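Local coordinates for dephospho-CoA kinase (Legionella pneumophila subsp. pneumophila, PDB 4TTR), which probably catalyses the ATP-dependent phosphorylation of the 3'-hydroxyl of dephospho-CoA, the last step of coenzyme A biosynthesis, at residues A[101-104]-A[105-109]. Residues are numbered along the deposited sequence; the frame is centred on the assembly and turned at random.
Sequences LLHP and VIRKK
His-103 and Arg-107 both carry CG anti to the backbone N (chi1 161° and -167°). Four residues apart, they lie on one side of the helix, and the shared torsion brings CD of Arg-107 against CE1 of His-103 at 3.9 Å. The imidazole and guanidinium planes stand 44° apart. The arginine chain bends at chi3, and the guanidinium reaches a water beside Pro-104. Its NH2 gives a hydrogen bond to this water, which in turn donates to the carbonyl O of Pro-104 at 2.7 Å. NH1 is taken up by a salt bridge to Glu-111, one turn further on. The Pro-104 O also receives a weak bond from N of Lys-108. The two bonds just before it are firmer: N of Ile-106 reaches O of Leu-102 at 2.9 Å, and N of Arg-107 reaches O of His-103 at 3.0 Å. Pro-104 has no N-H to offer the preceding turn, and the helix is kinked there. On the inner side CD1 of Ile-106 touches CB of Leu-102 at 3.7 Å. Both segments belong to helix 92-115 of this P-loop kinase, away from the ATP loop. Leu-102 and Val-105 rest on Cys-60 of helix 59-68, Ile-106 meets Ala-50 of helix 46-52, and the His-103 ring stacks with that of His-134, between strands 122-125 and 140-145 in the chain.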
ATOM      1  N   LEU A 101      -3.086   3.987 -15.764  1.00 19.86           N
ATOM      2  CA  LEU A 101      -3.776   2.890 -16.433  1.00 19.70           C
ATOM      3  C   LEU A 101      -4.740   2.182 -15.488  1.00 18.15           C
ATOM      4  O   LEU A 101      -5.873   1.885 -15.856  1.00 18.12           O
ATOM      5  CB  LEU A 101      -2.767   1.878 -16.989  1.00 16.15           C
ATOM      6  CG  LEU A 101      -3.357   0.610 -17.623  1.00 16.05           C
ATOM      7  CD1 LEU A 101      -3.929   0.906 -18.998  1.00 15.19           C
ATOM      8  CD2 LEU A 101      -2.315  -0.492 -17.696  1.00 17.67           C
ATOM      9  N   LEU A 102      -4.278   1.916 -14.271  1.00 16.95           N
ATOM     10  CA  LEU A 102      -5.025   1.094 -13.328  1.00 20.00           C
ATOM     11  C   LEU A 102      -6.014   1.887 -12.479  1.00 20.30           C
ATOM     12  O   LEU A 102      -6.971   1.322 -11.959  1.00 23.02           O
ATOM     13  CB  LEU A 102      -4.055   0.352 -12.407  1.00 18.28           C
ATOM     14  CG  LEU A 102      -3.105  -0.631 -13.091  1.00 19.60           C
ATOM     15  CD1 LEU A 102      -2.051  -1.110 -12.106  1.00 25.61           C
ATOM     16  CD2 LEU A 102      -3.865  -1.808 -13.677  1.00 20.97           C
ATOM     17  N   HIS A 103      -5.785   3.189 -12.341  1.00 20.80           N
ATOM     18  CA  HIS A 103      -6.580   4.010 -11.426  1.00 23.65           C
ATOM     19  C   HIS A 103      -8.093   3.931 -11.670  1.00 23.06           C
ATOM     20  O   HIS A 103      -8.854   3.763 -10.719  1.00 20.69           O
ATOM     21  CB  HIS A 103      -6.132   5.473 -11.495  1.00 28.41           C
ATOM     22  CG  HIS A 103      -7.154   6.435 -10.969  1.00 32.40           C
ATOM     23  ND1 HIS A 103      -7.587   6.416  -9.660  1.00 34.73           N
ATOM     24  CD2 HIS A 103      -7.840   7.430 -11.579  1.00 31.92           C
ATOM     25  CE1 HIS A 103      -8.489   7.365  -9.486  1.00 41.16           C
ATOM     26  NE2 HIS A 103      -8.662   7.995 -10.634  1.00 33.26           N
ATOM     27  N   PRO A 104      -8.534   4.045 -12.939  1.00 24.82           N
ATOM     28  CA  PRO A 104      -9.975   4.001 -13.223  1.00 21.23           C
ATOM     29  C   PRO A 104     -10.648   2.698 -12.807  1.00 22.49           C
ATOM     30  O   PRO A 104     -11.733   2.736 -12.228  1.00 23.50           O
ATOM     31  CB  PRO A 104     -10.036   4.166 -14.744  1.00 24.55           C
ATOM     32  CG  PRO A 104      -8.764   4.829 -15.109  1.00 20.98           C
ATOM     33  CD  PRO A 104      -7.751   4.290 -14.161  1.00 22.52           C
ATOM     34  N   VAL A 105     -10.019   1.564 -13.101  1.00 20.52           N
ATOM     35  CA  VAL A 105     -10.615   0.273 -12.780  1.00 19.44           C
ATOM     36  C   VAL A 105     -10.512  -0.023 -11.284  1.00 19.70           C
ATOM     37  O   VAL A 105     -11.443  -0.564 -10.692  1.00 18.60           O
ATOM     38  CB  VAL A 105      -9.972  -0.891 -13.583  1.00 23.29           C
ATOM     39  CG1 VAL A 105     -10.449  -0.866 -15.030  1.00 33.04           C
ATOM     40  CG2 VAL A 105      -8.447  -0.853 -13.513  1.00 20.75           C
ATOM     41  N   ILE A 106      -9.393   0.344 -10.670  1.00 19.22           N
ATOM     42  CA  ILE A 106      -9.216   0.109  -9.240  1.00 18.79           C
ATOM     43  C   ILE A 106     -10.237   0.905  -8.435  1.00 18.37           C
ATOM     44  O   ILE A 106     -10.795   0.397  -7.462  1.00 19.82           O
ATOM     45  CB  ILE A 106      -7.790   0.473  -8.780  1.00 17.97           C
ATOM     46  CG1 ILE A 106      -6.795  -0.558  -9.324  1.00 18.40           C
ATOM     47  CG2 ILE A 106      -7.701   0.528  -7.253  1.00 20.47           C
ATOM     48  CD1 ILE A 106      -5.335  -0.256  -9.017  1.00 18.65           C
ATOM     49  N   ARG A 107     -10.483   2.147  -8.845  1.00 17.52           N
ATOM     50  CA  ARG A 107     -11.405   3.016  -8.125  1.00 20.47           C
ATOM     51  C   ARG A 107     -12.825   2.456  -8.132  1.00 21.31           C
ATOM     52  O   ARG A 107     -13.539   2.558  -7.137  1.00 19.04           O
ATOM     53  CB  ARG A 107     -11.402   4.425  -8.721  1.00 26.14           C
ATOM     54  CG  ARG A 107     -12.091   5.463  -7.833  1.00 32.52           C
ATOM     55  CD  ARG A 107     -12.250   6.800  -8.543  1.00 42.04           C
ATOM     56  NE  ARG A 107     -13.020   6.667  -9.781  0.35 40.14           N
ATOM     57  CZ  ARG A 107     -14.315   6.950  -9.915  0.68 43.73           C
ATOM     58  NH1 ARG A 107     -15.032   7.402  -8.890  1.00 48.10           N
ATOM     59  NH2 ARG A 107     -14.899   6.783 -11.092  1.00 50.10           N
ATOM     60  N   LYS A 108     -13.233   1.871  -9.253  1.00 21.51           N
ATOM     61  CA  LYS A 108     -14.563   1.286  -9.366  1.00 22.35           C
ATOM     62  C   LYS A 108     -14.735   0.116  -8.403  1.00 21.16           C
ATOM     63  O   LYS A 108     -15.811  -0.075  -7.834  1.00 15.26           O
ATOM     64  CB  LYS A 108     -14.830   0.823 -10.798  1.00 27.44           C
ATOM     65  CG  LYS A 108     -15.556   1.850 -11.649  1.00 30.96           C
ATOM     66  CD  LYS A 108     -15.824   1.310 -13.042  1.00 40.61           C
ATOM     67  CE  LYS A 108     -14.662   1.586 -13.979  1.00 47.11           C
ATOM     68  NZ  LYS A 108     -14.517   0.531 -15.022  1.00 42.34           N
ATOM     69  N   LYS A 109     -13.674  -0.667  -8.229  1.00 17.31           N
ATOM     70  CA  LYS A 109     -13.704  -1.801  -7.313  1.00 19.59           C
ATOM     71  C   LYS A 109     -13.737  -1.327  -5.863  1.00 19.57           C
ATOM     72  O   LYS A 109     -14.441  -1.904  -5.034  1.00 17.37           O
ATOM     73  CB  LYS A 109     -12.496  -2.712  -7.541  1.00 20.33           C
ATOM     74  CG  LYS A 109     -12.848  -4.149  -7.893  1.00 40.26           C
ATOM     75  CD  LYS A 109     -13.750  -4.218  -9.122  1.00 30.91           C
ATOM     76  CE  LYS A 109     -13.249  -5.244 -10.123  1.00 42.67           C
ATOM     77  NZ  LYS A 109     -14.144  -5.373 -11.310  1.00 45.54           N
TER
HETATM   78  O   HOH W   1     -13.327   4.929 -12.062  1.00 35.80           O